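Local coordinates for hypothetical protein (Pseudomonas syringae pv. tomato, PDB 2OT9) that is of unknown function but belongs to the YaeQ family, related to the PD-(D/E)XK nuclease-like proteins, at residues A[43-48]-A[148-153]; A[8-13]-A[27-32]; A[130-135]-A[170-175]. One frame throughout, in Å; residues are numbered along the deposited sequence.

Overall arrangement
The three contacts illustrate how one mixed sheet is held by different chemistry from its edge to its middle. Contact 1 is fully buried and purely apolar, laying helix 37-49 on strand 147-155. Contact 2 joins the hairpin strands 6-16 and 21-31 at one edge of the sheet; it mixes backbone bonds with an arginine-tyrosine bond and has a more exposed face. Contact 3, also partly buried, pairs strands 127-131 and 166-174 by backbone bonds, with a CH-pi contact in place of polar side-chain bonds. Contacts 1 and 2 meet through the adjacent strands 6-16 and 147-155, whereas contact 1 reaches contact 3 through Leu45 and Val132. Contacts 2 and 3 lie on opposite sides of the chain's centre.

Contact 1: A[43-48]-A[148-153]; sequences RLLAYA and IKWDVM
The indole of Trp150 is met over one face by two aliphatic branches: Leu44 CD1 stands above the rim, and Ile148 CG2, from its own strand, sits over the same ring with an offset toward the rim. The far end of the six-membered ring meets the base of the leucine as well, with Leu44 CB 3.7 Å from Trp150 CZ3. Leu45 comes at about a right angle to the tryptophan side chain, bringing CD2 obliquely to within 3.9 Å of Trp150 CZ3. The indole owes this reach to its second torsion: with chi2 at 5°, Trp150 CD1 is nearly eclipsed with CA, and the six-membered ring, on the far side, extends toward the helix.

Leu44 also meets Ile148 tip to tip, CD1 to CD1 at 3.8 Å. Its chi2 of -178° carries that methyl straight outward from the helix. The arrangement is a helix laid across a beta-sheet: the axes of 43-48 and strand 148-153 approach to 10.6 Å and are inclined by 49°, in a protein whose family is placed among the PD-(D/E)XK nuclease-like folds. The backbones are not equally spaced along the contact. CA of Leu44 is 9.6 Å from CA of Ile148, but CA of Ala48 comes to 7.4 Å from CA of Val152. Bulky leucine, isoleucine and tryptophan side chains fill the wider end, and at the narrower one the small Ala48 CB rests 4.2 Å from Val152 CG1.

Around this apolar layer, the Trp150 ring meets that of Phe10 edge-to-face, and Leu45 and Trp150 both touch Val161 of strand 158-163. On the helix, Leu44 packs against Ile29 and Phe57, while the side chain of Ile148 lies about 4 Å from a bound sodium ion.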
loop_
_atom_site.group_PDB
_atom_site.type_symbol
_atom_site.label_atom_id
_atom_site.label_comp_id
_atom_site.label_asym_id
_atom_site.label_seq_id
_atom_site.Cartn_x
_atom_site.Cartn_y
_atom_site.Cartn_z
ATOM N N ARG A 43 -2.145 3.252 1.218
ATOM C CA ARG A 43 -2.401 2.824 -0.174
ATOM C C ARG A 43 -1.524 3.573 -1.192
ATOM O O ARG A 43 -1.044 2.975 -2.161
ATOM C CB ARG A 43 -3.877 3.003 -0.540
ATOM C CG ARG A 43 -4.793 2.028 0.179
ATOM C CD ARG A 43 -6.014 1.691 -0.680
ATOM N NE ARG A 43 -6.882 2.845 -0.898
ATOM C CZ ARG A 43 -7.851 2.898 -1.810
ATOM N NH1 ARG A 43 -8.596 4.004 -1.917
ATOM N NH2 ARG A 43 -8.080 1.853 -2.614
ATOM N N LEU A 44 -1.337 4.879 -0.984
ATOM C CA LEU A 44 -0.469 5.678 -1.876
ATOM C C LEU A 44 1.003 5.259 -1.794
ATOM O O LEU A 44 1.711 5.210 -2.819
ATOM C CB LEU A 44 -0.581 7.184 -1.575
ATOM C CG LEU A 44 -1.967 7.825 -1.601
ATOM C CD1 LEU A 44 -1.853 9.341 -1.334
ATOM C CD2 LEU A 44 -2.687 7.555 -2.890
ATOM N N LEU A 45 1.475 4.966 -0.584
ATOM C CA LEU A 45 2.845 4.457 -0.418
ATOM C C LEU A 45 2.995 3.121 -1.145
ATOM O O LEU A 45 3.993 2.893 -1.810
ATOM C CB LEU A 45 3.170 4.256 1.068
ATOM C CG LEU A 45 3.447 5.519 1.888
ATOM C CD1 LEU A 45 3.523 5.163 3.384
ATOM C CD2 LEU A 45 4.726 6.199 1.404
ATOM N N ALA A 46 2.006 2.232 -0.999
ATOM C CA ALA A 46 2.041 0.921 -1.683
ATOM C C ALA A 46 2.096 1.090 -3.206
ATOM O O ALA A 46 2.809 0.371 -3.902
ATOM C CB ALA A 46 0.794 0.072 -1.295
ATOM N N TYR A 47 1.297 2.018 -3.716
ATOM C CA TYR A 47 1.286 2.330 -5.144
ATOM C C TYR A 47 2.683 2.702 -5.653
ATOM O O TYR A 47 3.119 2.189 -6.693
ATOM C CB TYR A 47 0.283 3.464 -5.451
ATOM C CG TYR A 47 0.108 3.698 -6.939
ATOM C CD1 TYR A 47 -0.685 2.849 -7.707
ATOM C CD2 TYR A 47 0.765 4.750 -7.575
ATOM C CE1 TYR A 47 -0.825 3.037 -9.069
ATOM C CE2 TYR A 47 0.632 4.957 -8.938
ATOM C CZ TYR A 47 -0.165 4.097 -9.679
ATOM O OH TYR A 47 -0.300 4.288 -11.026
ATOM N N ALA A 48 3.367 3.616 -4.942
ATOM C CA ALA A 48 4.718 4.039 -5.319
ATOM C C ALA A 48 5.708 2.872 -5.171
ATOM O O ALA A 48 6.552 2.631 -6.053
ATOM C CB ALA A 48 5.166 5.237 -4.473
ATOM N N ILE A 148 -2.951 15.594 -4.102
ATOM C CA ILE A 148 -1.783 15.100 -3.388
ATOM C C ILE A 148 -0.608 15.040 -4.357
ATOM O O ILE A 148 -0.613 14.249 -5.311
ATOM C CB ILE A 148 -2.042 13.696 -2.820
ATOM C CG1 ILE A 148 -3.322 13.691 -1.966
ATOM C CG2 ILE A 148 -0.839 13.200 -2.039
ATOM C CD1 ILE A 148 -4.045 12.364 -1.974
ATOM N N LYS A 149 0.396 15.874 -4.101
ATOM C CA LYS A 149 1.598 15.940 -4.939
ATOM C C LYS A 149 2.779 15.433 -4.132
ATOM O O LYS A 149 3.160 16.040 -3.119
ATOM C CB LYS A 149 1.855 17.371 -5.391
ATOM C CG LYS A 149 0.656 18.031 -6.035
ATOM C CD LYS A 149 0.974 19.480 -6.353
ATOM C CE LYS A 149 0.125 20.001 -7.499
ATOM N NZ LYS A 149 -1.280 20.166 -7.059
ATOM N N TRP A 150 3.323 14.297 -4.556
ATOM C CA TRP A 150 4.468 13.703 -3.887
ATOM C C TRP A 150 5.616 13.524 -4.859
ATOM O O TRP A 150 5.420 12.999 -5.967
ATOM C CB TRP A 150 4.121 12.303 -3.387
ATOM C CG TRP A 150 3.365 12.215 -2.093
ATOM C CD1 TRP A 150 2.859 13.236 -1.328
ATOM C CD2 TRP A 150 3.009 11.000 -1.434
ATOM N NE1 TRP A 150 2.225 12.709 -0.206
ATOM C CE2 TRP A 150 2.294 11.342 -0.265
ATOM C CE3 TRP A 150 3.236 9.644 -1.723
ATOM C CZ2 TRP A 150 1.805 10.373 0.627
ATOM C CZ3 TRP A 150 2.745 8.683 -0.845
ATOM C CH2 TRP A 150 2.032 9.055 0.313
ATOM N N ASP A 151 6.819 13.899 -4.425
ATOM C CA ASP A 151 8.031 13.381 -5.059
ATOM C C ASP A 151 8.522 12.240 -4.192
ATOM O O ASP A 151 8.762 12.427 -2.997
ATOM C CB ASP A 151 9.124 14.437 -5.121
ATOM C CG ASP A 151 8.873 15.501 -6.179
ATOM O OD1 ASP A 151 7.813 15.509 -6.847
ATOM O OD2 ASP A 151 9.782 16.339 -6.352
ATOM N N VAL A 152 8.683 11.066 -4.790
ATOM C CA VAL A 152 9.136 9.885 -4.062
ATOM C C VAL A 152 10.463 9.380 -4.625
ATOM O O VAL A 152 10.594 9.160 -5.840
ATOM C CB VAL A 152 8.080 8.754 -4.106
ATOM C CG1 VAL A 152 8.631 7.442 -3.499
ATOM C CG2 VAL A 152 6.795 9.180 -3.366
HETATM N N MSE A 153 11.446 9.226 -3.740
HETATM C CA MSE A 153 12.693 8.567 -4.089
HETATM C C MSE A 153 12.799 7.286 -3.270
HETATM O O MSE A 153 12.572 7.292 -2.046
HETATM C CB MSE A 153 13.900 9.467 -3.845
HETATM C CG MSE A 153 15.255 8.744 -4.042
HETATM SE SE MSE A 153 16.769 9.947 -4.021
HETATM C CE MSE A 153 16.530 10.675 -5.792
#

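Contact 2: A[8-13]-A[27-32]; sequences YKFELN and QTIARH
Tyr8 and Ile29 exchange two backbone hydrogen bonds, and Phe10 and Gln27 exchange two more, the Phe10 N to Gln27 O bond measuring 2.8 Å. Between these pairs, Lys9 and Thr28 form a non-hydrogen-bonded pair. A CA-H...O contact from Thr28 CA to Tyr8 O adds a minor link.

Among the polar side chains, Arg31 NH1 donates to Tyr8 OH at 2.6 Å. The hydroxyl lies at the edge of the guanidinium and in its plane, but the bond is bent, with 135° at the hydrogen. Ring and guanidinium planes are turned 49° apart, and the extended arginine chain runs past the ring, its CD 3.3 Å from Tyr8 CE2. A second bond, from Arg31 NE to Glu35 O, helps fix the guanidinium. Lys9 NZ reaches Thr28 OG1 only weakly, the two side chains lying alongside each other on the exposed face.

This is the antiparallel beta hairpin of strands 6-16 and 21-31, the latter outermost in the sheet within this chain. Its other face, bearing Tyr8, Phe10, Gln27 and Ile29, is approached by helix 37-49.

In the apolar contact, Ile29 CD1 comes to 3.4 Å from Phe10 CB. The methyl is carried there by a nearly eclipsed chi2 of 126°, so its exact position and the closeness of the contact are doubtful. Gln27 CB stands at the edge of the Phe10 ring.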
loop_
_atom_site.group_PDB
_atom_site.type_symbol
_atom_site.label_atom_id
_atom_site.label_comp_id
_atom_site.label_asym_id
_atom_site.label_seq_id
_atom_site.Cartn_x
_atom_site.Cartn_y
_atom_site.Cartn_z
ATOM N N TYR A 8 -9.943 12.171 -4.707
ATOM C CA TYR A 8 -8.632 12.790 -4.624
ATOM C C TYR A 8 -7.872 12.570 -5.930
ATOM O O TYR A 8 -8.055 11.556 -6.596
ATOM C CB TYR A 8 -7.820 12.176 -3.485
ATOM C CG TYR A 8 -8.279 12.553 -2.099
ATOM C CD1 TYR A 8 -7.550 13.453 -1.326
ATOM C CD2 TYR A 8 -9.435 12.012 -1.559
ATOM C CE1 TYR A 8 -7.965 13.802 -0.037
ATOM C CE2 TYR A 8 -9.858 12.362 -0.282
ATOM C CZ TYR A 8 -9.108 13.246 0.475
ATOM O OH TYR A 8 -9.519 13.576 1.744
ATOM N N LYS A 9 -7.017 13.521 -6.266
ATOM C CA LYS A 9 -6.106 13.396 -7.393
ATOM C C LYS A 9 -4.688 13.246 -6.850
ATOM O O LYS A 9 -4.239 14.074 -6.049
ATOM C CB LYS A 9 -6.197 14.636 -8.273
ATOM C CG LYS A 9 -7.612 14.915 -8.825
ATOM C CD LYS A 9 -7.804 14.292 -10.201
ATOM C CE LYS A 9 -9.270 14.266 -10.612
ATOM N NZ LYS A 9 -9.384 13.942 -12.071
ATOM N N PHE A 10 -3.999 12.193 -7.290
ATOM C CA PHE A 10 -2.653 11.874 -6.848
ATOM C C PHE A 10 -1.705 12.156 -8.012
ATOM O O PHE A 10 -1.886 11.611 -9.112
ATOM C CB PHE A 10 -2.607 10.401 -6.456
ATOM C CG PHE A 10 -1.283 9.916 -5.910
ATOM C CD1 PHE A 10 -0.526 10.682 -5.028
ATOM C CD2 PHE A 10 -0.858 8.624 -6.192
ATOM C CE1 PHE A 10 0.659 10.172 -4.487
ATOM C CE2 PHE A 10 0.319 8.119 -5.651
ATOM C CZ PHE A 10 1.075 8.892 -4.795
ATOM N N GLU A 11 -0.731 13.031 -7.771
ATOM C CA GLU A 11 0.332 13.330 -8.738
ATOM C C GLU A 11 1.663 12.831 -8.171
ATOM O O GLU A 11 2.168 13.360 -7.169
ATOM C CB GLU A 11 0.385 14.838 -9.045
ATOM C CG GLU A 11 -0.991 15.419 -9.439
ATOM C CD GLU A 11 -0.933 16.865 -9.905
ATOM O OE1 GLU A 11 0.171 17.446 -9.903
ATOM O OE2 GLU A 11 -1.992 17.415 -10.282
ATOM N N LEU A 12 2.207 11.792 -8.801
ATOM C CA LEU A 12 3.412 11.136 -8.295
ATOM C C LEU A 12 4.603 11.289 -9.252
ATOM O O LEU A 12 4.528 10.840 -10.399
ATOM C CB LEU A 12 3.138 9.642 -8.054
ATOM C CG LEU A 12 4.313 8.709 -7.704
ATOM C CD1 LEU A 12 4.961 9.094 -6.368
ATOM C CD2 LEU A 12 3.828 7.256 -7.653
ATOM N N ASN A 13 5.678 11.931 -8.786
ATOM C CA ASN A 13 6.977 11.857 -9.466
ATOM C C ASN A 13 7.837 10.825 -8.758
ATOM O O ASN A 13 8.288 11.053 -7.627
ATOM C CB ASN A 13 7.703 13.211 -9.491
ATOM C CG ASN A 13 6.926 14.275 -10.249
ATOM O OD1 ASN A 13 6.279 13.990 -11.250
ATOM N ND2 ASN A 13 6.996 15.508 -9.774
ATOM N N GLN A 27 -3.111 9.597 -10.750
ATOM C CA GLN A 27 -4.169 8.644 -10.446
ATOM C C GLN A 27 -5.315 9.363 -9.776
ATOM O O GLN A 27 -5.093 10.267 -8.969
ATOM C CB GLN A 27 -3.664 7.561 -9.486
ATOM C CG GLN A 27 -2.838 6.470 -10.136
ATOM C CD GLN A 27 -3.663 5.571 -11.031
ATOM O OE1 GLN A 27 -3.201 5.149 -12.093
ATOM N NE2 GLN A 27 -4.897 5.287 -10.621
ATOM N N THR A 28 -6.537 8.965 -10.118
ATOM C CA THR A 28 -7.716 9.399 -9.390
ATOM C C THR A 28 -8.046 8.321 -8.355
ATOM O O THR A 28 -8.003 7.123 -8.654
ATOM C CB THR A 28 -8.893 9.666 -10.358
ATOM O OG1 THR A 28 -8.590 10.819 -11.156
ATOM C CG2 THR A 28 -10.188 9.924 -9.590
ATOM N N ILE A 29 -8.325 8.741 -7.129
ATOM C CA ILE A 29 -8.630 7.800 -6.051
ATOM C C ILE A 29 -9.929 8.178 -5.347
ATOM O O ILE A 29 -10.148 9.337 -4.998
ATOM C CB ILE A 29 -7.502 7.729 -5.005
ATOM C CG1 ILE A 29 -6.161 7.465 -5.682
ATOM C CG2 ILE A 29 -7.783 6.619 -3.985
ATOM C CD1 ILE A 29 -5.155 8.475 -5.305
ATOM N N ALA A 30 -10.793 7.185 -5.179
ATOM C CA ALA A 30 -12.017 7.339 -4.420
ATOM C C ALA A 30 -11.734 6.954 -2.970
ATOM O O ALA A 30 -11.218 5.867 -2.686
ATOM C CB ALA A 30 -13.103 6.469 -5.002
ATOM N N ARG A 31 -12.051 7.869 -2.062
ATOM C CA ARG A 31 -11.869 7.639 -0.649
ATOM C C ARG A 31 -13.220 7.335 -0.000
ATOM O O ARG A 31 -14.080 8.190 0.080
ATOM C CB ARG A 31 -11.245 8.865 -0.019
ATOM C CG ARG A 31 -10.819 8.651 1.386
ATOM C CD ARG A 31 -10.487 9.991 1.984
ATOM N NE ARG A 31 -10.542 9.915 3.419
ATOM C CZ ARG A 31 -10.419 10.944 4.237
ATOM N NH1 ARG A 31 -10.216 12.161 3.760
ATOM N NH2 ARG A 31 -10.501 10.740 5.544
ATOM N N HIS A 32 -13.406 6.106 0.445
ATOM C CA HIS A 32 -14.655 5.737 1.089
ATOM C C HIS A 32 -14.719 6.484 2.449
ATOM O O HIS A 32 -13.674 6.758 3.020
ATOM C CB HIS A 32 -14.682 4.210 1.274
ATOM C CG HIS A 32 -15.919 3.700 1.946
ATOM N ND1 HIS A 32 -17.095 3.464 1.266
ATOM C CD2 HIS A 32 -16.168 3.404 3.241
ATOM C CE1 HIS A 32 -18.015 3.042 2.116
ATOM N NE2 HIS A 32 -17.475 2.993 3.322
#

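Contact 3: A[130-135]-A[170-175]; sequences AAVPQD and VQLQWL
The backbones of 130-133 and 170-175 run roughly antiparallel, with Ala131 and Gln173 joined by two hydrogen bonds, Ala131 N to Gln173 O at 2.8 Å and Gln173 N to Ala131 O at 3.0 Å. Next to them, Ala130 and Trp174 form a non-hydrogen-bonded pair with a short CA-CA separation of 4.2 Å. The indole, its CG beside the backbone N (chi1 -73°) and its plane turned across the side chain (chi2 93°), lies flat under Ala130 CB in a CH-pi contact: the methyl is 3.7 Å from the centroid of the six-membered ring of Trp174 and 8° off its normal. The same CB touches Leu172 CB. Val132 and Leu172 lie side by side, CG2 against CD2 at 3.9 Å, while Leu175 CD1 packs on Ala131 CB. Pro133, the N-cap of helix 134-141, sets its CG 3.3 Å from Gln171 O. Beyond the pair, Ala130 and Val132 continue the sheet by bonding to strand 101-106, and Gln171 OE1 bonds Thr158 OG1. Helix 37-49 covers the Val132 side through Leu45 and Phe49, the latter meeting Leu172 and Trp174, and helix 134-141 closes on Val132 and Val170 through Leu137, Val136 and Leu140.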
loop_
_atom_site.group_PDB
_atom_site.type_symbol
_atom_site.label_atom_id
_atom_site.label_comp_id
_atom_site.label_asym_id
_atom_site.label_seq_id
_atom_site.Cartn_x
_atom_site.Cartn_y
_atom_site.Cartn_z
ATOM N N ALA A 130 5.101 -5.828 5.436
ATOM C CA ALA A 130 5.937 -4.782 6.007
ATOM C C ALA A 130 5.028 -3.839 6.781
ATOM O O ALA A 130 3.858 -3.669 6.426
ATOM C CB ALA A 130 6.664 -4.025 4.899
ATOM N N ALA A 131 5.542 -3.241 7.843
ATOM C CA ALA A 131 4.774 -2.273 8.631
ATOM C C ALA A 131 5.292 -0.843 8.394
ATOM O O ALA A 131 6.505 -0.622 8.313
ATOM C CB ALA A 131 4.855 -2.619 10.103
ATOM N N VAL A 132 4.366 0.109 8.312
ATOM C CA VAL A 132 4.678 1.528 8.175
ATOM C C VAL A 132 4.683 2.137 9.585
ATOM O O VAL A 132 3.708 1.961 10.316
ATOM C CB VAL A 132 3.593 2.262 7.329
ATOM C CG1 VAL A 132 3.936 3.745 7.164
ATOM C CG2 VAL A 132 3.401 1.595 5.941
ATOM N N PRO A 133 5.768 2.827 9.979
ATOM C CA PRO A 133 5.831 3.445 11.335
ATOM C C PRO A 133 4.756 4.524 11.508
ATOM O O PRO A 133 4.489 5.279 10.569
ATOM C CB PRO A 133 7.232 4.095 11.371
ATOM C CG PRO A 133 8.008 3.417 10.296
ATOM C CD PRO A 133 7.005 3.053 9.213
ATOM N N GLN A 134 4.158 4.617 12.695
ATOM C CA GLN A 134 3.014 5.510 12.874
ATOM C C GLN A 134 3.395 6.985 12.824
ATOM O O GLN A 134 2.616 7.799 12.325
ATOM C CB GLN A 134 2.215 5.198 14.159
ATOM C CG GLN A 134 0.864 6.005 14.310
ATOM C CD GLN A 134 -0.323 5.536 13.411
ATOM O OE1 GLN A 134 -1.362 6.204 13.356
ATOM N NE2 GLN A 134 -0.175 4.413 12.728
ATOM N N ASP A 135 4.578 7.326 13.330
ATOM C CA ASP A 135 4.989 8.735 13.367
ATOM C C ASP A 135 5.025 9.373 11.977
ATOM O O ASP A 135 4.381 10.390 11.770
ATOM C CB ASP A 135 6.291 8.970 14.161
ATOM C CG ASP A 135 7.522 8.234 13.584
ATOM O OD1 ASP A 135 7.439 7.516 12.559
ATOM O OD2 ASP A 135 8.608 8.387 14.195
ATOM N N VAL A 170 10.501 7.193 5.105
ATOM C CA VAL A 170 9.661 6.052 5.454
ATOM C C VAL A 170 10.506 4.792 5.450
ATOM O O VAL A 170 10.913 4.312 4.397
ATOM C CB VAL A 170 8.475 5.898 4.466
ATOM C CG1 VAL A 170 7.621 4.682 4.836
ATOM C CG2 VAL A 170 7.641 7.189 4.434
ATOM N N GLN A 171 10.759 4.260 6.640
ATOM C CA GLN A 171 11.535 3.044 6.784
ATOM C C GLN A 171 10.609 1.883 7.145
ATOM O O GLN A 171 10.078 1.820 8.252
ATOM C CB GLN A 171 12.639 3.232 7.836
ATOM C CG GLN A 171 13.627 2.074 7.877
ATOM C CD GLN A 171 14.254 1.800 6.512
ATOM O OE1 GLN A 171 14.912 2.662 5.939
ATOM N NE2 GLN A 171 14.038 0.595 5.986
ATOM N N LEU A 172 10.389 0.983 6.192
ATOM C CA LEU A 172 9.431 -0.095 6.407
ATOM C C LEU A 172 10.074 -1.146 7.283
ATOM O O LEU A 172 11.255 -1.430 7.141
ATOM C CB LEU A 172 9.014 -0.709 5.075
ATOM C CG LEU A 172 8.372 0.235 4.061
ATOM C CD1 LEU A 172 8.190 -0.526 2.759
ATOM C CD2 LEU A 172 7.021 0.838 4.569
ATOM N N GLN A 173 9.303 -1.694 8.213
ATOM C CA GLN A 173 9.769 -2.834 9.000
ATOM C C GLN A 173 9.238 -4.104 8.357
ATOM O O GLN A 173 8.033 -4.317 8.345
ATOM C CB GLN A 173 9.282 -2.748 10.451
ATOM C CG GLN A 173 9.737 -3.974 11.301
ATOM C CD GLN A 173 9.188 -3.974 12.725
ATOM O OE1 GLN A 173 7.982 -3.868 12.946
ATOM N NE2 GLN A 173 10.079 -4.115 13.696
ATOM N N TRP A 174 10.121 -4.948 7.843
ATOM C CA TRP A 174 9.694 -6.216 7.227
ATOM C C TRP A 174 9.386 -7.280 8.274
ATOM O O TRP A 174 10.257 -7.632 9.076
ATOM C CB TRP A 174 10.740 -6.703 6.195
ATOM C CG TRP A 174 10.664 -5.846 4.987
ATOM C CD1 TRP A 174 11.406 -4.723 4.727
ATOM C CD2 TRP A 174 9.737 -5.977 3.907
ATOM N NE1 TRP A 174 11.002 -4.159 3.532
ATOM C CE2 TRP A 174 9.981 -4.912 3.012
ATOM C CE3 TRP A 174 8.726 -6.910 3.596
ATOM C CZ2 TRP A 174 9.259 -4.749 1.827
ATOM C CZ3 TRP A 174 7.992 -6.732 2.427
ATOM C CH2 TRP A 174 8.270 -5.668 1.553
ATOM N N LEU A 175 8.150 -7.782 8.272
ATOM C CA LEU A 175 7.753 -8.871 9.165
ATOM C C LEU A 175 7.971 -10.250 8.514
ATOM O O LEU A 175 8.423 -11.196 9.167
ATOM C CB LEU A 175 6.287 -8.724 9.611
ATOM C CG LEU A 175 6.008 -7.694 10.712
ATOM C CD1 LEU A 175 6.204 -6.293 10.230
ATOM C CD2 LEU A 175 4.592 -7.861 11.318
#